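Local coordinates for holo-[acyl-carrier-protein] synthase (Helicobacter pylori, PDB 5XUK) that belongs to the 4'-phosphopantetheinyl transferase superfamily and binds coenzyme A in a three-subunit assembly, at residues V7-I12 with G106-V111; L68-S73 with P80-S85; L97-S102 with A110-S115. All blocks are in the same frame, centred on the assembly; numbering follows the deposited sequence.

Overall arrangement
From the N terminus, strand 2-8 runs into helix 9-15, and interaction 1 joins this junction to strand 107-114, closing a loop of 93 residues. Nested within that loop, interaction 2 is the hairpin of strands 70-74 and 80-84, with its centre about 19 Å from that of interaction 1. Next along the chain, interaction 3 pairs strand 97-104 with strand 107-114, which it uses again, sharing A110 and V111 with interaction 1. Interactions 1 and 3 thus build the antiparallel order 2-8, 107-114, 97-104. Interaction 2 packs against that sheet, I82 meeting L97 and A99, and both it and interaction 3 touch coenzyme A.

Interaction 1: residues V7-I12 with G106-V111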
# COMPACT_ATOMS: atom_id res chain seq x y z
N VAL A 7 -8.42 1.44 6.43
CA VAL A 7 -9.48 1.53 7.42
C VAL A 7 -10.00 2.95 7.45
O VAL A 7 -9.22 3.90 7.33
CB VAL A 7 -8.96 1.13 8.83
CG1 VAL A 7 -9.95 1.49 9.92
CG2 VAL A 7 -8.64 -0.35 8.88
N SER A 8 -11.32 3.08 7.57
CA SER A 8 -11.95 4.36 7.83
C SER A 8 -11.69 4.77 9.28
O SER A 8 -12.03 4.01 10.22
CB SER A 8 -13.45 4.26 7.62
OG SER A 8 -14.11 5.43 8.06
N ILE A 9 -11.09 5.95 9.46
CA ILE A 9 -10.79 6.46 10.78
C ILE A 9 -12.09 6.70 11.53
O ILE A 9 -12.24 6.28 12.67
CB ILE A 9 -9.98 7.77 10.72
CG1 ILE A 9 -8.58 7.48 10.15
CG2 ILE A 9 -9.88 8.37 12.11
CD1 ILE A 9 -7.64 8.67 10.11
N ALA A 10 -13.03 7.35 10.85
CA ALA A 10 -14.39 7.56 11.36
C ALA A 10 -15.06 6.28 11.87
O ALA A 10 -15.75 6.30 12.88
CB ALA A 10 -15.25 8.21 10.29
N ARG A 11 -14.87 5.17 11.17
CA ARG A 11 -15.43 3.88 11.60
C ARG A 11 -14.76 3.39 12.89
O ARG A 11 -15.41 2.77 13.74
CB ARG A 11 -15.29 2.84 10.49
CG ARG A 11 -15.40 1.39 10.94
CD ARG A 11 -15.36 0.42 9.76
NE ARG A 11 -14.94 -0.92 10.20
CZ ARG A 11 -13.80 -1.52 9.88
NH1 ARG A 11 -12.92 -0.94 9.06
NH2 ARG A 11 -13.53 -2.73 10.36
N ILE A 12 -13.46 3.65 13.02
CA ILE A 12 -12.77 3.35 14.27
C ILE A 12 -13.31 4.26 15.39
O ILE A 12 -13.66 3.76 16.46
CB ILE A 12 -11.24 3.48 14.15
CG1 ILE A 12 -10.63 2.09 13.98
CG2 ILE A 12 -10.64 4.14 15.38
CD1 ILE A 12 -11.14 1.34 12.77
N GLY A 106 -9.32 11.09 6.62
CA GLY A 106 -10.33 10.11 7.02
C GLY A 106 -9.92 8.66 6.89
O GLY A 106 -10.68 7.77 7.30
N PHE A 107 -8.71 8.41 6.39
CA PHE A 107 -8.25 7.04 6.17
C PHE A 107 -6.91 6.76 6.76
O PHE A 107 -6.01 7.59 6.68
CB PHE A 107 -8.14 6.75 4.67
CG PHE A 107 -9.45 6.49 4.02
CD1 PHE A 107 -10.07 5.26 4.16
CD2 PHE A 107 -10.07 7.49 3.27
CE1 PHE A 107 -11.30 5.02 3.56
CE2 PHE A 107 -11.30 7.26 2.67
CZ PHE A 107 -11.91 6.03 2.81
N ALA A 108 -6.78 5.56 7.30
CA ALA A 108 -5.49 5.02 7.71
C ALA A 108 -5.20 3.82 6.85
O ALA A 108 -6.11 3.06 6.55
CB ALA A 108 -5.52 4.59 9.19
N ILE A 109 -3.94 3.61 6.50
CA ILE A 109 -3.54 2.40 5.84
C ILE A 109 -2.21 1.95 6.33
O ILE A 109 -1.39 2.76 6.76
CB ILE A 109 -3.42 2.57 4.30
CG1 ILE A 109 -2.45 3.68 3.93
CG2 ILE A 109 -4.77 2.93 3.71
CD1 ILE A 109 -2.22 3.75 2.44
N ALA A 110 -1.99 0.65 6.20
CA ALA A 110 -0.79 0.00 6.69
C ALA A 110 -0.46 -1.13 5.75
O ALA A 110 -1.34 -1.70 5.12
CB ALA A 110 -1.04 -0.56 8.10
N VAL A 111 0.81 -1.50 5.76
CA VAL A 111 1.33 -2.58 4.94
C VAL A 111 2.42 -3.27 5.72
O VAL A 111 3.13 -2.64 6.51
CB VAL A 111 1.92 -2.04 3.61
CG1 VAL A 111 3.22 -1.26 3.87
CG2 VAL A 111 2.13 -3.18 2.63
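G106 takes hold of the chain just where the first strand gives way to a helix: its carbonyl O accepts from I9 N at 2.9 Å. This is one end of the antiparallel pairing of strand 2-8 with strand 107-114, which puts the latter in the middle of the three-stranded sheet of this 4'-phosphopantetheinyl transferase fold. The bond is straight at its hydrogen, 167°, yet the donor stands above the carbonyl plane; I9 is by then the first residue of helix 9-15. I9 leans back over the glycine as well, its CB 3.5 Å from G106 O. With CG1 placed anti to its own carbonyl carbon (chi1 -67°), the side chain reaches across strand 107-114, and CD1 comes 3.9 Å from F107 N.

F107 pairs with S8 as a non-hydrogen-bonded pair. Its CD1 approaches V7 O obliquely at 3.6 Å, and on that side of the sheet the ring also packs against A105 of the second subunit. S8 serves as N-cap of helix 9-15, its OG accepting from R11 N, while R11 NH1 forms a salt bridge with D104 OD2 of the second subunit, which also accepts a hydrogen bond from S8 N. The helix start is therefore tied at once to the sheet and to the subunit interface.

At A108 the pairing becomes hydrogen-bonded, with V7 opposite, and both side chains lie on the other face from F107 and S8. V7 turns there onto F47 of helix 40-56, and I9 meets A44 of the same helix. Two nearly linear bonds close the V7-A108 pair: A108 N to V7 O at 3.0 Å, and V7 N to A108 O at 2.8 Å.

Interaction 2: residues L68-S73 with P80-S85; sequences LDIKIS and PLITLS. With COA (coenzyme A), chain B.
I70 and I82 run abreast into the same face of the hairpin, with I70 CG2 3.6 Å from I82 CG1. Each uses the branch that stands anti to its own backbone N, CG2 in I70 and CG1 in I82 (chi1 -173°); the methyl of I70 thus meets the longer branch of I82. The other branch of I70, CG1, rests 3.7 Å from L84 CD2, and the same leucine methyl curls back to 3.5 Å from D69 O. I72 lies on this face too and meets F46 and L49 of helix 40-56, while I82 and L84 reach L97 of strand 97-104.

Strands 70-74 and 80-84 form a beta hairpin, gripped by paired backbone bonds between K71 and T83 and between S73 and L81; the shortest is L81 N to S73 O, 2.7 Å. The other face is mixed, carrying K71, S73, L81 and T83. T83 holds OG1 between its backbone N and carbonyl carbon (chi1 52°), 3.6 Å from K71 CB, and the lysine chain passes alongside it, bending at its outer torsions. S73 OG packs at 3.7 Å against L81 CB, and L81 itself meets Q58 of the third subunit. D69 OD2 accepts a hydrogen bond from S66 N. At the turn end of the hairpin, P80 presents its ring to coenzyme A, with CD 3.3 Å from N3A of the adenine.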
# COMPACT_ATOMS: atom_id res chain seq x y z
N LEU A 68 -3.76 -9.55 19.86
CA LEU A 68 -2.77 -9.38 20.94
C LEU A 68 -1.52 -10.22 20.75
O LEU A 68 -0.53 -10.04 21.48
CB LEU A 68 -3.39 -9.64 22.30
CG LEU A 68 -4.47 -8.62 22.70
CD1 LEU A 68 -5.17 -9.08 23.97
CD2 LEU A 68 -3.86 -7.23 22.88
N ASP A 69 -1.51 -11.12 19.77
CA ASP A 69 -0.26 -11.80 19.40
C ASP A 69 0.69 -10.87 18.63
O ASP A 69 1.88 -11.20 18.45
CB ASP A 69 -0.53 -13.04 18.57
CG ASP A 69 -1.30 -14.11 19.33
OD1 ASP A 69 -0.90 -14.41 20.47
OD2 ASP A 69 -2.30 -14.64 18.78
N ILE A 70 0.18 -9.73 18.16
CA ILE A 70 0.98 -8.82 17.35
C ILE A 70 1.32 -7.62 18.21
O ILE A 70 0.42 -6.87 18.65
CB ILE A 70 0.22 -8.35 16.09
CG1 ILE A 70 -0.27 -9.55 15.26
CG2 ILE A 70 1.11 -7.47 15.24
CD1 ILE A 70 -1.56 -9.25 14.52
N LYS A 71 2.61 -7.45 18.48
CA LYS A 71 3.07 -6.31 19.28
C LYS A 71 3.64 -5.23 18.37
O LYS A 71 4.60 -5.47 17.66
CB LYS A 71 4.15 -6.74 20.28
CG LYS A 71 4.74 -5.59 21.10
CD LYS A 71 5.81 -6.10 22.07
CE LYS A 71 7.06 -5.22 22.13
NZ LYS A 71 8.28 -6.04 22.38
N ILE A 72 3.03 -4.04 18.39
CA ILE A 72 3.58 -2.86 17.73
C ILE A 72 4.34 -2.00 18.75
O ILE A 72 3.85 -1.76 19.85
CB ILE A 72 2.48 -1.96 17.12
CG1 ILE A 72 1.57 -2.76 16.16
CG2 ILE A 72 3.11 -0.78 16.38
CD1 ILE A 72 0.21 -2.12 16.00
N SER A 73 5.54 -1.54 18.37
CA SER A 73 6.31 -0.55 19.13
C SER A 73 6.91 0.47 18.16
O SER A 73 6.79 0.33 16.94
CB SER A 73 7.42 -1.22 19.93
OG SER A 73 8.29 -1.98 19.10
N PRO A 80 7.30 2.62 12.90
CA PRO A 80 6.56 1.49 13.48
C PRO A 80 7.33 0.18 13.38
O PRO A 80 7.84 -0.15 12.32
CB PRO A 80 5.28 1.42 12.65
CG PRO A 80 5.61 2.10 11.37
CD PRO A 80 6.64 3.16 11.70
N LEU A 81 7.43 -0.53 14.50
CA LEU A 81 8.12 -1.82 14.55
C LEU A 81 7.09 -2.84 14.99
O LEU A 81 6.18 -2.52 15.75
CB LEU A 81 9.28 -1.81 15.54
CG LEU A 81 10.40 -0.79 15.30
CD1 LEU A 81 11.39 -0.82 16.47
CD2 LEU A 81 11.12 -1.03 13.97
N ILE A 82 7.23 -4.05 14.50
CA ILE A 82 6.22 -5.06 14.72
C ILE A 82 6.94 -6.35 15.08
O ILE A 82 7.93 -6.72 14.44
CB ILE A 82 5.31 -5.20 13.48
CG1 ILE A 82 4.14 -6.13 13.76
CG2 ILE A 82 6.10 -5.68 12.28
CD1 ILE A 82 3.32 -6.41 12.52
N THR A 83 6.47 -7.00 16.14
CA THR A 83 6.99 -8.30 16.55
C THR A 83 5.84 -9.22 16.93
O THR A 83 4.80 -8.76 17.41
CB THR A 83 7.96 -8.16 17.75
OG1 THR A 83 7.32 -7.42 18.79
CG2 THR A 83 9.24 -7.43 17.34
N LEU A 84 6.03 -10.51 16.70
CA LEU A 84 5.09 -11.52 17.14
C LEU A 84 5.65 -12.18 18.38
O LEU A 84 6.83 -12.03 18.68
CB LEU A 84 4.89 -12.57 16.06
CG LEU A 84 4.20 -12.10 14.79
CD1 LEU A 84 4.27 -13.20 13.75
CD2 LEU A 84 2.75 -11.73 15.07
N SER A 85 4.80 -12.92 19.09
CA SER A 85 5.25 -13.84 20.14
C SER A 85 6.40 -14.71 19.62
O SER A 85 6.35 -15.20 18.49
CB SER A 85 4.10 -14.76 20.58
OG SER A 85 2.92 -14.01 20.83
N1A COA B . 10.09 5.94 9.87
C2A COA B . 9.02 5.22 9.46
N3A COA B . 7.76 5.59 9.72
C4A COA B . 7.50 6.70 10.44
C5A COA B . 8.62 7.53 10.92
C6A COA B . 9.98 7.08 10.58
N6A COA B . 11.08 7.78 10.98
N7A COA B . 8.07 8.55 11.59
C8A COA B . 6.72 8.43 11.54
N9A COA B . 6.39 7.30 10.86
C1B COA B . 5.03 6.79 10.62
C2B COA B . 4.30 6.65 11.96
O2B COA B . 3.73 5.35 12.13
C3B COA B . 3.20 7.67 11.92
O3B COA B . 1.96 7.22 12.46
P3B COA B . 1.68 7.15 14.06
O7A COA B . 2.47 8.31 14.64
O8A COA B . 0.20 7.38 14.19
O9A COA B . 2.18 5.76 14.41
C4B COA B . 3.04 7.91 10.44
O4B COA B . 4.33 7.74 9.84
C5B COA B . 2.47 9.27 10.13
O5B COA B . 1.59 9.01 9.07
P1A COA B . 1.37 10.03 7.89
O1A COA B . 0.34 10.98 8.47
O2A COA B . 1.11 9.33 6.57
O3A COA B . 2.83 10.63 7.75
P2A COA B . 3.05 12.06 7.06
O4A COA B . 2.98 11.92 5.55
O5A COA B . 2.14 13.04 7.77
O6A COA B . 4.58 12.32 7.55
CBP COA B . 6.93 11.83 8.06
CCP COA B . 5.49 11.30 7.97
CDP COA B . 7.57 11.41 9.37
CEP COA B . 7.75 11.24 6.92
CAP COA B . 6.88 13.36 7.99
OAP COA B . 6.57 13.89 9.28
C9P COA B . 8.15 14.01 7.51
O9P COA B . 9.23 13.64 7.93
N8P COA B . 7.98 15.01 6.64

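Interaction 3: residues L97-S102 with A110-S115; sequences LSASIS and AVVVVS. With COA (coenzyme A), chain B.
Strands 97-102 and 110-114 run antiparallel, their directions 169° apart, with S98 and S100 facing V113 and V111 as hydrogen-bonded pairs and L97, A99 and I101 facing V114, V112 and A110 between them. The bonds of the S98 pair are the shorter, V113 N to S98 O being 2.8 Å, whereas S100 N reaches V111 O at 3.1 Å and is clearly bent, 144° at the hydrogen. Together they make the second hairpin of the fold.

One face is apolar. L97 swings CD2 across the strand to V114 CB at 3.6 Å, and the same methyl touches V112 CG1 at 4.1 Å. A99 CB meets V112 CG2, and I101 CG1 meets A110 CB. L49 of helix 40-56 covers A99, I101, A110 and V112.

The other face pairs valines with serines, S100 CB lying 4.2 Å from V111 CG1. S98 and S100 both turn OG anti to their backbone N, and these hydroxyls accept from I2 N and, weakly, I4 N of the third subunit. At the pocket end S102 OG, likewise swung anti to its N (chi1 162°), donates to O2A of coenzyme A over 2.6 Å while accepting from I6 N of the third subunit. I101 O takes a bond from K55 NZ of that subunit, which also bonds the ligand. With both a donated and an accepted bond, the S102 hydroxyl is probably restrained in its rotation, so the strand, the neighbouring subunit and the coenzyme A phosphate are probably held in place together, in a pocket that two chains build.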
# COMPACT_ATOMS: atom_id res chain seq x y z
N LEU A 97 9.85 -9.00 10.15
CA LEU A 97 8.65 -8.27 9.76
C LEU A 97 8.99 -6.80 9.53
O LEU A 97 9.67 -6.19 10.34
CB LEU A 97 7.59 -8.37 10.85
CG LEU A 97 6.98 -9.76 11.05
CD1 LEU A 97 6.23 -9.84 12.37
CD2 LEU A 97 6.07 -10.09 9.88
N SER A 98 8.54 -6.26 8.40
CA SER A 98 8.75 -4.84 8.08
C SER A 98 7.38 -4.17 7.89
O SER A 98 6.53 -4.71 7.19
CB SER A 98 9.60 -4.71 6.81
OG SER A 98 9.86 -3.36 6.49
N ALA A 99 7.17 -3.02 8.52
CA ALA A 99 5.85 -2.39 8.57
C ALA A 99 5.89 -0.91 8.22
O ALA A 99 6.95 -0.30 8.26
CB ALA A 99 5.24 -2.57 9.95
N SER A 100 4.73 -0.35 7.85
CA SER A 100 4.60 1.09 7.66
C SER A 100 3.15 1.51 7.76
O SER A 100 2.27 0.76 7.38
CB SER A 100 5.18 1.50 6.30
OG SER A 100 5.15 2.91 6.12
N ILE A 101 2.91 2.73 8.22
CA ILE A 101 1.59 3.29 8.37
C ILE A 101 1.51 4.69 7.79
O ILE A 101 2.47 5.45 7.82
CB ILE A 101 1.21 3.45 9.86
CG1 ILE A 101 1.14 2.09 10.55
CG2 ILE A 101 -0.15 4.15 9.99
CD1 ILE A 101 1.21 2.21 12.07
N SER A 102 0.31 5.08 7.36
CA SER A 102 0.05 6.44 6.98
C SER A 102 -1.42 6.71 7.15
O SER A 102 -2.25 5.80 7.09
CB SER A 102 0.44 6.64 5.49
OG SER A 102 -0.16 7.82 4.93
N ALA A 110 -1.99 0.65 6.20
CA ALA A 110 -0.79 0.00 6.69
C ALA A 110 -0.46 -1.13 5.75
O ALA A 110 -1.34 -1.70 5.12
CB ALA A 110 -1.04 -0.56 8.10
N VAL A 111 0.81 -1.50 5.76
CA VAL A 111 1.33 -2.58 4.94
C VAL A 111 2.42 -3.27 5.72
O VAL A 111 3.13 -2.64 6.51
CB VAL A 111 1.92 -2.04 3.61
CG1 VAL A 111 3.22 -1.26 3.87
CG2 VAL A 111 2.13 -3.18 2.63
N VAL A 112 2.54 -4.57 5.53
CA VAL A 112 3.54 -5.38 6.22
C VAL A 112 4.13 -6.34 5.22
O VAL A 112 3.39 -6.94 4.43
CB VAL A 112 2.90 -6.19 7.38
CG1 VAL A 112 3.90 -7.19 7.97
CG2 VAL A 112 2.38 -5.24 8.45
N VAL A 113 5.45 -6.45 5.25
CA VAL A 113 6.18 -7.47 4.51
C VAL A 113 6.85 -8.46 5.47
O VAL A 113 7.63 -8.06 6.35
CB VAL A 113 7.25 -6.84 3.60
CG1 VAL A 113 8.08 -7.93 2.95
CG2 VAL A 113 6.59 -5.98 2.53
N VAL A 114 6.55 -9.74 5.29
CA VAL A 114 7.10 -10.82 6.11
C VAL A 114 8.13 -11.67 5.34
O VAL A 114 7.92 -12.01 4.17
CB VAL A 114 5.99 -11.74 6.67
CG1 VAL A 114 5.02 -12.16 5.58
CG2 VAL A 114 6.59 -12.97 7.32
N SER A 115 9.23 -11.98 6.02
CA SER A 115 10.27 -12.89 5.51
C SER A 115 10.24 -14.21 6.26
O SER A 115 10.02 -15.27 5.67
CB SER A 115 11.64 -12.25 5.68
OG SER A 115 11.65 -10.94 5.15
N1A COA B . 10.09 5.94 9.87
C2A COA B . 9.02 5.22 9.46
N3A COA B . 7.76 5.59 9.72
C4A COA B . 7.50 6.70 10.44
C5A COA B . 8.62 7.53 10.92
C6A COA B . 9.98 7.08 10.58
N6A COA B . 11.08 7.78 10.98
N7A COA B . 8.07 8.55 11.59
C8A COA B . 6.72 8.43 11.54
N9A COA B . 6.39 7.30 10.86
C1B COA B . 5.03 6.79 10.62
C2B COA B . 4.30 6.65 11.96
O2B COA B . 3.73 5.35 12.13
C3B COA B . 3.20 7.67 11.92
O3B COA B . 1.96 7.22 12.46
P3B COA B . 1.68 7.15 14.06
O7A COA B . 2.47 8.31 14.64
O8A COA B . 0.20 7.38 14.19
O9A COA B . 2.18 5.76 14.41
C4B COA B . 3.04 7.91 10.44
O4B COA B . 4.33 7.74 9.84
C5B COA B . 2.47 9.27 10.13
O5B COA B . 1.59 9.01 9.07
P1A COA B . 1.37 10.03 7.89
O1A COA B . 0.34 10.98 8.47
O2A COA B . 1.11 9.33 6.57
O3A COA B . 2.83 10.63 7.75
P2A COA B . 3.05 12.06 7.06
O4A COA B . 2.98 11.92 5.55
O5A COA B . 2.14 13.04 7.77
O6A COA B . 4.58 12.32 7.55
CBP COA B . 6.93 11.83 8.06
CCP COA B . 5.49 11.30 7.97
CDP COA B . 7.57 11.41 9.37
CEP COA B . 7.75 11.24 6.92
CAP COA B . 6.88 13.36 7.99
OAP COA B . 6.57 13.89 9.28
C9P COA B . 8.15 14.01 7.51
O9P COA B . 9.23 13.64 7.93
N8P COA B . 7.98 15.01 6.64